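PDB 6H21: probable ss-1,3-N-acetylglucosaminyltransferase from Staphylococcus aureus subsp. aureus N315, which is a probable glycosyltransferase of family 2 with a GT-A type fold, modelled with manganese and uridine-diphosphate-N-acetylglucosamine. Local coordinates for residues M26-N31 against G65-V70; S41-T46 against K75-F80. All blocks are in the same frame, centred on the assembly; numbering follows the deposited sequence.

Contact 1: M26-N31 against G65-V70; sequences MPTFNN and GETLNV. With UD1 (uridine-diphosphate-N-acetylglucosamine), chain X.
Residues N31 and T67 bring the backbones closest, with 5.7 Å between the CA of N31 and the CA of T67, where the loop leaving strand 22-28 passes the first turn of helix 66-72. In a GT-A fold this is the Rossmann-like part: strand 22-28 pairs in parallel with strand 52-58, and helix 66-72 follows the latter. T67 is buried and supplies most of the area its own segment loses here. Its OG1 lies 2.9 Å from the backbone N of N31 and is hydrogen-bonded to the D63 carboxylate and the backbone N of G32. With OG1 of T67 beside its backbone N (chi1 -60°), the methyl CG2 is left trans to that N and comes to 4.1 Å from OG1 of T28. The two threonine side chains run past each other in opposite directions, and the T28 hydroxyl is hydrogen-bonded to D58.

Beyond this packing the loop is braced internally. The backbone N of F29 donates to OD1 of N31 over 2.9 Å; with an N-H...O angle of 143° and a donor 27° out of the carbonyl plane, the bond is bent. F29 extends its ring between ligand and loop. O4 of the uracil sits 3.8 Å above one face of the F29 ring, displaced toward the rim, while CG of N30 lies 4.0 Å above the centre of the opposite face. OD1 of N30 is hydrogen-bonded to the backbone N of N62. P27, T28 and F29 line the nucleotide pocket. Two ribose hydroxyls converge on one acceptor there: O3B donates to the carbonyl O of P27 over 2.6 Å, and O2' donates to the same P27 O over 3.2 Å.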
ATOM      1  N   MET C  26      -3.004 -29.278 -39.509  1.00 34.65           N
ATOM      2  CA  MET C  26      -4.011 -29.560 -38.496  1.00 33.66           C
ATOM      3  C   MET C  26      -3.579 -30.752 -37.647  1.00 33.26           C
ATOM      4  O   MET C  26      -3.666 -31.894 -38.093  1.00 35.93           O
ATOM      5  CB  MET C  26      -5.366 -29.867 -39.140  1.00 37.72           C
ATOM      6  CG  MET C  26      -6.468 -30.087 -38.128  1.00 32.91           C
ATOM      7  SD  MET C  26      -8.079 -30.370 -38.902  1.00 42.21           S
ATOM      8  CE  MET C  26      -7.805 -31.949 -39.695  1.00 36.16           C
ATOM      9  N   PRO C  27      -3.141 -30.530 -36.388  1.00 35.85           N
ATOM     10  CA  PRO C  27      -2.937 -31.625 -35.443  1.00 38.16           C
ATOM     11  C   PRO C  27      -4.295 -32.133 -34.939  1.00 35.91           C
ATOM     12  O   PRO C  27      -5.216 -31.339 -34.776  1.00 38.94           O
ATOM     13  CB  PRO C  27      -2.125 -30.972 -34.319  1.00 34.52           C
ATOM     14  CG  PRO C  27      -2.576 -29.536 -34.331  1.00 39.01           C
ATOM     15  CD  PRO C  27      -2.849 -29.218 -35.787  1.00 34.08           C
ATOM     16  N   THR C  28      -4.402 -33.450 -34.734  1.00 35.28           N
ATOM     17  CA  THR C  28      -5.610 -34.091 -34.217  1.00 35.68           C
ATOM     18  C   THR C  28      -5.238 -34.956 -33.006  1.00 36.79           C
ATOM     19  O   THR C  28      -4.103 -35.417 -32.887  1.00 41.44           O
ATOM     20  CB  THR C  28      -6.314 -34.924 -35.299  1.00 41.46           C
ATOM     21  OG1 THR C  28      -5.453 -35.976 -35.738  1.00 36.91           O
ATOM     22  CG2 THR C  28      -6.732 -34.098 -36.497  1.00 40.42           C
ATOM     23  N   PHE C  29      -6.210 -35.148 -32.110  1.00 36.31           N
ATOM     24  CA  PHE C  29      -6.083 -36.054 -30.981  1.00 38.48           C
ATOM     25  C   PHE C  29      -7.473 -36.360 -30.412  1.00 35.73           C
ATOM     26  O   PHE C  29      -8.118 -35.485 -29.831  1.00 42.94           O
ATOM     27  CB  PHE C  29      -5.169 -35.463 -29.906  1.00 44.44           C
ATOM     28  CG  PHE C  29      -5.023 -36.350 -28.698  1.00 46.79           C
ATOM     29  CD1 PHE C  29      -4.342 -37.557 -28.793  1.00 47.41           C
ATOM     30  CD2 PHE C  29      -5.590 -35.997 -27.483  1.00 47.37           C
ATOM     31  CE1 PHE C  29      -4.215 -38.384 -27.688  1.00 50.13           C
ATOM     32  CE2 PHE C  29      -5.456 -36.824 -26.377  1.00 49.03           C
ATOM     33  CZ  PHE C  29      -4.771 -38.015 -26.484  1.00 54.29           C
ATOM     34  N   ASN C  30      -7.940 -37.595 -30.638  1.00 39.93           N
ATOM     35  CA  ASN C  30      -9.200 -38.125 -30.081  1.00 44.02           C
ATOM     36  C   ASN C  30     -10.399 -37.248 -30.455  1.00 42.61           C
ATOM     37  O   ASN C  30     -11.274 -37.006 -29.621  1.00 44.79           O
ATOM     38  CB  ASN C  30      -9.129 -38.266 -28.561  1.00 46.60           C
ATOM     39  CG  ASN C  30      -8.219 -39.389 -28.122  1.00 47.93           C
ATOM     40  OD1 ASN C  30      -7.658 -40.100 -28.954  1.00 49.48           O
ATOM     41  ND2 ASN C  30      -8.081 -39.556 -26.819  1.00 50.84           N
ATOM     42  N   ASN C  31     -10.451 -36.793 -31.709  1.00 41.04           N
ATOM     43  CA  ASN C  31     -11.557 -35.953 -32.170  1.00 38.36           C
ATOM     44  C   ASN C  31     -12.764 -36.830 -32.527  1.00 41.41           C
ATOM     45  O   ASN C  31     -13.908 -36.437 -32.306  1.00 42.24           O
ATOM     46  CB  ASN C  31     -11.130 -35.075 -33.346  1.00 43.41           C
ATOM     47  CG  ASN C  31      -9.930 -34.222 -33.003  1.00 40.83           C
ATOM     48  OD1 ASN C  31      -8.792 -34.634 -33.212  1.00 41.81           O
ATOM     49  ND2 ASN C  31     -10.169 -33.060 -32.424  1.00 42.79           N
ATOM     50  N   GLY C  65      -9.635 -46.295 -32.359  1.00 59.85           N
ATOM     51  CA  GLY C  65      -9.460 -46.197 -33.806  1.00 58.25           C
ATOM     52  C   GLY C  65     -10.386 -45.188 -34.480  1.00 56.61           C
ATOM     53  O   GLY C  65     -10.329 -45.046 -35.708  1.00 55.58           O
ATOM     54  N   GLU C  66     -11.200 -44.461 -33.700  1.00 55.66           N
ATOM     55  CA  GLU C  66     -12.269 -43.601 -34.237  1.00 54.61           C
ATOM     56  C   GLU C  66     -11.671 -42.472 -35.089  1.00 52.53           C
ATOM     57  O   GLU C  66     -12.090 -42.296 -36.228  1.00 51.72           O
ATOM     58  CB  GLU C  66     -13.144 -43.012 -33.126  1.00 54.80           C
ATOM     59  CG  GLU C  66     -14.070 -44.022 -32.472  1.00 56.79           C
ATOM     60  N   THR C  67     -10.719 -41.709 -34.528  1.00 51.46           N
ATOM     61  CA  THR C  67     -10.135 -40.536 -35.217  1.00 49.90           C
ATOM     62  C   THR C  67      -9.396 -40.987 -36.483  1.00 49.37           C
ATOM     63  O   THR C  67      -9.513 -40.371 -37.551  1.00 47.85           O
ATOM     64  CB  THR C  67      -9.199 -39.730 -34.306  1.00 49.21           C
ATOM     65  OG1 THR C  67      -9.939 -39.264 -33.182  1.00 49.66           O
ATOM     66  CG2 THR C  67      -8.576 -38.535 -34.998  1.00 47.88           C
ATOM     67  N   LEU C  68      -8.632 -42.077 -36.365  1.00 50.41           N
ATOM     68  CA  LEU C  68      -7.852 -42.529 -37.494  1.00 50.71           C
ATOM     69  C   LEU C  68      -8.801 -42.992 -38.609  1.00 50.96           C
ATOM     70  O   LEU C  68      -8.553 -42.726 -39.785  1.00 50.07           O
ATOM     71  CB  LEU C  68      -6.901 -43.644 -37.065  1.00 52.13           C
ATOM     72  CG  LEU C  68      -5.844 -43.992 -38.107  1.00 52.57           C
ATOM     73  N   ASN C  69      -9.890 -43.666 -38.220  1.00 51.84           N
ATOM     74  CA  ASN C  69     -10.915 -44.142 -39.154  1.00 52.28           C
ATOM     75  C   ASN C  69     -11.550 -42.964 -39.912  1.00 50.29           C
ATOM     76  O   ASN C  69     -11.877 -43.100 -41.091  1.00 50.02           O
ATOM     77  CB  ASN C  69     -11.977 -44.978 -38.435  1.00 54.26           C
ATOM     78  CG  ASN C  69     -13.036 -45.536 -39.361  1.00 55.42           C
ATOM     79  OD1 ASN C  69     -14.226 -45.412 -39.075  1.00 56.63           O
ATOM     80  ND2 ASN C  69     -12.628 -46.163 -40.455  1.00 55.73           N
ATOM     81  N   VAL C  70     -11.729 -41.818 -39.245  1.00 48.85           N
ATOM     82  CA  VAL C  70     -12.270 -40.609 -39.891  1.00 47.58           C
ATOM     83  C   VAL C  70     -11.263 -40.106 -40.936  1.00 46.13           C
ATOM     84  O   VAL C  70     -11.626 -39.827 -42.078  1.00 45.37           O
ATOM     85  CB  VAL C  70     -12.627 -39.502 -38.875  1.00 47.35           C
ATOM     86  CG1 VAL C  70     -12.884 -38.160 -39.559  1.00 46.39           C
ATOM     87  CG2 VAL C  70     -13.824 -39.896 -38.023  1.00 48.68           C
TER
HETATM   88  C1' UD1 X 403      -6.165 -23.315 -27.088  1.00 45.54           C
HETATM   89  C2' UD1 X 403      -6.011 -21.883 -27.607  1.00 45.67           C
HETATM   90  C3' UD1 X 403      -5.653 -21.904 -29.092  1.00 44.33           C
HETATM   91  C4' UD1 X 403      -4.413 -22.769 -29.306  1.00 39.81           C
HETATM   92  C5' UD1 X 403      -4.546 -24.140 -28.638  1.00 43.80           C
HETATM   93  C6' UD1 X 403      -3.257 -24.962 -28.741  1.00 43.25           C
HETATM   94  C7' UD1 X 403      -7.382 -20.162 -26.489  1.00 54.51           C
HETATM   95  C8' UD1 X 403      -8.729 -19.491 -26.452  1.00 53.03           C
HETATM   96  N2' UD1 X 403      -7.241 -21.129 -27.399  1.00 48.62           N
HETATM   97  O1' UD1 X 403      -7.221 -23.932 -27.833  1.00 41.17           O
HETATM   98  O3' UD1 X 403      -5.425 -20.567 -29.562  1.00 41.42           O
HETATM   99  O4' UD1 X 403      -4.216 -22.946 -30.710  1.00 37.83           O
HETATM  100  O5' UD1 X 403      -4.935 -24.022 -27.254  1.00 39.30           O
HETATM  101  O6' UD1 X 403      -2.122 -24.249 -28.261  1.00 49.02           O
HETATM  102  O7' UD1 X 403      -6.478 -19.835 -25.741  1.00 52.28           O
HETATM  103  N1  UD1 X 403      -3.767 -31.562 -29.727  1.00 43.21           N
HETATM  104  C2  UD1 X 403      -2.634 -32.347 -30.007  1.00 36.81           C
HETATM  105  N3  UD1 X 403      -2.153 -33.208 -29.119  1.00 46.02           N
HETATM  106  C4  UD1 X 403      -2.734 -33.361 -27.935  1.00 43.77           C
HETATM  107  C5  UD1 X 403      -3.861 -32.603 -27.613  1.00 43.07           C
HETATM  108  C6  UD1 X 403      -4.373 -31.683 -28.530  1.00 39.57           C
HETATM  109  O2  UD1 X 403      -2.044 -32.249 -31.092  1.00 37.96           O
HETATM  110  O4  UD1 X 403      -2.242 -34.200 -27.148  1.00 40.89           O
HETATM  111  C1B UD1 X 403      -4.212 -30.628 -30.762  1.00 36.80           C
HETATM  112  C2B UD1 X 403      -5.714 -30.612 -30.983  1.00 37.68           C
HETATM  113  O2' UD1 X 403      -6.125 -31.717 -31.780  1.00 37.46           O
HETATM  114  C3B UD1 X 403      -5.901 -29.263 -31.659  1.00 38.10           C
HETATM  115  C4B UD1 X 403      -4.794 -28.399 -31.059  1.00 39.43           C
HETATM  116  O4B UD1 X 403      -3.857 -29.287 -30.429  1.00 38.10           O
HETATM  117  O3B UD1 X 403      -5.715 -29.376 -33.076  1.00 35.30           O
HETATM  118  C5B UD1 X 403      -5.309 -27.429 -30.011  1.00 41.26           C
HETATM  119  O5B UD1 X 403      -6.193 -28.125 -29.143  1.00 40.23           O
HETATM  120  PA  UD1 X 403      -7.620 -27.533 -28.730  1.00 37.58           P
HETATM  121  O1A UD1 X 403      -8.239 -28.565 -27.843  1.00 41.65           O
HETATM  122  O2A UD1 X 403      -8.378 -26.952 -29.921  1.00 34.83           O
HETATM  123  O3A UD1 X 403      -7.140 -26.332 -27.815  1.00 38.44           O
HETATM  124  PB  UD1 X 403      -8.094 -25.156 -27.313  1.00 37.33           P
HETATM  125  O1B UD1 X 403      -8.098 -25.186 -25.816  1.00 40.70           O
HETATM  126  O2B UD1 X 403      -9.429 -25.129 -28.043  1.00 35.20           O

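Contact 2: S41-T46 against K75-F80; sequences SVLNQT and KGLVRF
Two crossover elements of the parallel part of the mixed sheet meet at the surface through L43, in the last turn of helix 35-43, and L77 with V78, on the approach to strand 79-82. The backbones stay well apart, 8.3 Å from the CA of L43 to the CA of L77, so side chains have to bridge the gap. L43 does so with both branches. CG of L43 lies beside the backbone N (chi1 -69°) and trans to the carbonyl carbon, and the fork at the end of the side chain faces the other segment: CD1 lies 4.4 Å from CD1 of L77, while CD2 of L43 lies 4.4 Å from CG1 of V78. The same CD2 comes within 4.1 Å of the carbonyl O of L77. These separations, with 103 Å² buried in total, describe a light apolar contact.

Strand 52-58 lies between strands 22-28 and 79-82 in the Rossmann-like sheet, and V78 also rests on its L54 and I56; V42, next to L43, packs on L54 too. Past the helix the chain is secured by polar groups. NE2 of Q45 donates to the carbonyl O of S41 over 2.9 Å, with the acceptor in the plane of the Q45 amide and an N-H...O angle of 155°. That amide also bonds outward, NE2 to the carbonyl O of H116 and OE1 to the backbone N of L120.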
ATOM      1  N   SER C  41     -14.735 -28.175 -43.836  1.00 39.61           N
ATOM      2  CA  SER C  41     -14.545 -26.727 -43.946  1.00 39.14           C
ATOM      3  C   SER C  41     -13.251 -26.413 -44.709  1.00 38.64           C
ATOM      4  O   SER C  41     -13.180 -25.386 -45.372  1.00 38.64           O
ATOM      5  CB  SER C  41     -14.607 -26.028 -42.595  1.00 38.86           C
ATOM      6  OG  SER C  41     -13.351 -26.019 -41.928  1.00 38.06           O
ATOM      7  N   VAL C  42     -12.245 -27.289 -44.621  1.00 38.37           N
ATOM      8  CA  VAL C  42     -10.990 -27.087 -45.362  1.00 38.39           C
ATOM      9  C   VAL C  42     -11.134 -27.544 -46.820  1.00 39.08           C
ATOM     10  O   VAL C  42     -10.577 -26.919 -47.731  1.00 39.08           O
ATOM     11  CB  VAL C  42      -9.794 -27.792 -44.708  1.00 38.17           C
ATOM     12  CG1 VAL C  42      -8.517 -27.574 -45.515  1.00 38.12           C
ATOM     13  CG2 VAL C  42      -9.605 -27.339 -43.278  1.00 37.78           C
ATOM     14  N   LEU C  43     -11.855 -28.644 -47.052  1.00 39.75           N
ATOM     15  CA  LEU C  43     -11.961 -29.187 -48.401  1.00 40.53           C
ATOM     16  C   LEU C  43     -12.914 -28.356 -49.275  1.00 41.31           C
ATOM     17  O   LEU C  43     -12.800 -28.419 -50.503  1.00 41.54           O
ATOM     18  CB  LEU C  43     -12.374 -30.660 -48.333  1.00 40.98           C
ATOM     19  CG  LEU C  43     -11.301 -31.585 -47.762  1.00 40.92           C
ATOM     20  CD1 LEU C  43     -11.709 -33.038 -47.900  1.00 41.75           C
ATOM     21  CD2 LEU C  43      -9.954 -31.348 -48.428  1.00 40.75           C
ATOM     22  N   ASN C  44     -13.786 -27.546 -48.658  1.00 41.86           N
ATOM     23  CA  ASN C  44     -14.785 -26.730 -49.383  1.00 42.90           C
ATOM     24  C   ASN C  44     -14.309 -25.268 -49.486  1.00 42.63           C
ATOM     25  O   ASN C  44     -15.085 -24.327 -49.337  1.00 44.09           O
ATOM     26  CB  ASN C  44     -16.170 -26.864 -48.737  1.00 43.89           C
ATOM     27  CG  ASN C  44     -16.735 -28.274 -48.824  1.00 45.42           C
ATOM     28  OD1 ASN C  44     -16.407 -29.042 -49.735  1.00 46.45           O
ATOM     29  ND2 ASN C  44     -17.610 -28.632 -47.893  1.00 46.71           N
ATOM     30  N   GLN C  45     -13.043 -25.059 -49.836  1.00 41.87           N
ATOM     31  CA  GLN C  45     -12.508 -23.699 -50.001  1.00 41.56           C
ATOM     32  C   GLN C  45     -12.802 -23.184 -51.417  1.00 42.40           C
ATOM     33  O   GLN C  45     -12.911 -23.961 -52.359  1.00 42.63           O
ATOM     34  CB  GLN C  45     -11.001 -23.682 -49.734  1.00 40.76           C
ATOM     35  CG  GLN C  45     -10.645 -23.832 -48.264  1.00 39.97           C
ATOM     36  CD  GLN C  45     -11.155 -22.665 -47.452  1.00 39.82           C
ATOM     37  OE1 GLN C  45     -10.804 -21.514 -47.710  1.00 39.64           O
ATOM     38  NE2 GLN C  45     -12.000 -22.959 -46.478  1.00 39.39           N
ATOM     39  N   THR C  46     -12.884 -21.858 -51.567  1.00 42.64           N
ATOM     40  CA  THR C  46     -12.994 -21.242 -52.886  1.00 43.44           C
ATOM     41  C   THR C  46     -11.673 -21.344 -53.651  1.00 43.62           C
ATOM     42  O   THR C  46     -11.686 -21.340 -54.870  1.00 44.10           O
ATOM     43  CB  THR C  46     -13.416 -19.778 -52.799  1.00 43.81           C
ATOM     44  OG1 THR C  46     -12.463 -19.098 -51.981  1.00 43.78           O
ATOM     45  CG2 THR C  46     -14.817 -19.647 -52.250  1.00 44.18           C
ATOM     46  N   LYS C  75      -8.431 -40.301 -47.618  1.00 44.81           N
ATOM     47  CA  LYS C  75      -7.161 -40.690 -48.218  1.00 45.26           C
ATOM     48  C   LYS C  75      -7.179 -40.335 -49.711  1.00 45.01           C
ATOM     49  O   LYS C  75      -8.186 -40.515 -50.419  1.00 44.72           O
ATOM     50  CB  LYS C  75      -6.834 -42.175 -48.015  1.00 46.75           C
ATOM     51  CG  LYS C  75      -5.342 -42.475 -47.923  1.00 47.39           C
ATOM     52  N   GLY C  76      -6.067 -39.755 -50.164  1.00 44.84           N
ATOM     53  CA  GLY C  76      -5.966 -39.272 -51.521  1.00 44.81           C
ATOM     54  C   GLY C  76      -6.387 -37.819 -51.675  1.00 43.82           C
ATOM     55  O   GLY C  76      -6.144 -37.255 -52.739  1.00 43.71           O
ATOM     56  N   LEU C  77      -7.035 -37.230 -50.649  1.00 43.01           N
ATOM     57  CA  LEU C  77      -7.500 -35.820 -50.688  1.00 42.21           C
ATOM     58  C   LEU C  77      -6.731 -34.964 -49.674  1.00 41.76           C
ATOM     59  O   LEU C  77      -6.857 -33.743 -49.672  1.00 41.24           O
ATOM     60  CB  LEU C  77      -9.003 -35.735 -50.380  1.00 41.95           C
ATOM     61  CG  LEU C  77      -9.951 -36.539 -51.266  1.00 42.48           C
ATOM     62  CD1 LEU C  77     -11.393 -36.198 -50.927  1.00 42.41           C
ATOM     63  CD2 LEU C  77      -9.679 -36.301 -52.741  1.00 42.68           C
ATOM     64  N   VAL C  78      -5.975 -35.621 -48.795  1.00 42.24           N
ATOM     65  CA  VAL C  78      -5.234 -34.993 -47.717  1.00 42.15           C
ATOM     66  C   VAL C  78      -3.905 -35.740 -47.578  1.00 43.23           C
ATOM     67  O   VAL C  78      -3.751 -36.859 -48.073  1.00 44.06           O
ATOM     68  CB  VAL C  78      -6.023 -35.027 -46.389  1.00 41.70           C
ATOM     69  CG1 VAL C  78      -7.418 -34.438 -46.532  1.00 41.32           C
ATOM     70  CG2 VAL C  78      -6.111 -36.439 -45.822  1.00 42.50           C
ATOM     71  N   ARG C  79      -2.951 -35.093 -46.911  1.00 43.59           N
ATOM     72  CA  ARG C  79      -1.720 -35.730 -46.485  1.00 44.97           C
ATOM     73  C   ARG C  79      -1.852 -36.048 -44.994  1.00 45.62           C
ATOM     74  O   ARG C  79      -2.526 -35.350 -44.250  1.00 45.00           O
ATOM     75  CB  ARG C  79      -0.524 -34.831 -46.795  1.00 44.87           C
ATOM     76  CG  ARG C  79      -0.315 -34.607 -48.286  1.00 45.25           C
ATOM     77  CD  ARG C  79       0.857 -33.685 -48.559  1.00 45.52           C
ATOM     78  NE  ARG C  79       2.108 -34.248 -48.093  1.00 46.35           N
ATOM     79  CZ  ARG C  79       3.199 -33.543 -47.837  1.00 46.48           C
ATOM     80  NH1 ARG C  79       3.235 -32.255 -48.125  1.00 45.97           N
ATOM     81  NH2 ARG C  79       4.252 -34.130 -47.297  1.00 47.34           N
ATOM     82  N   PHE C  80      -1.200 -37.124 -44.568  1.00 47.47           N
ATOM     83  CA  PHE C  80      -1.438 -37.628 -43.252  1.00 48.19           C
ATOM     84  C   PHE C  80      -0.206 -38.363 -42.728  1.00 49.52           C
ATOM     85  O   PHE C  80       0.388 -39.164 -43.457  1.00 50.58           O
ATOM     86  CB  PHE C  80      -2.641 -38.569 -43.283  1.00 48.99           C
ATOM     87  CG  PHE C  80      -2.745 -39.444 -42.065  1.00 49.79           C
ATOM     88  CD1 PHE C  80      -2.993 -38.888 -40.822  1.00 49.46           C
ATOM     89  CD2 PHE C  80      -2.593 -40.816 -42.160  1.00 51.46           C
ATOM     90  CE1 PHE C  80      -3.094 -39.687 -39.693  1.00 50.57           C
ATOM     91  CE2 PHE C  80      -2.698 -41.617 -41.033  1.00 52.50           C
ATOM     92  CZ  PHE C  80      -2.948 -41.054 -39.799  1.00 51.90           C
TER

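Both contacts reach the parallel part of the same mixed sheet and alternate along the chain: strand 22-28 leads into helix 35-43, and helix 66-72 into strand 79-82. Their centres are 15 Å apart and their nearest atoms about 4 Å, without touching. Contact 1 is partly buried and lies at the strand end where the nucleotide binds, whereas contact 2 is a surface contact that buries less area (103 against 138 Å²). The polar groups of contact 1 bond mostly within the loop, to neighbouring residues and to the ligand, while contact 2 is made by leucine and valine methyls. V70 against H36 joins the two helices directly.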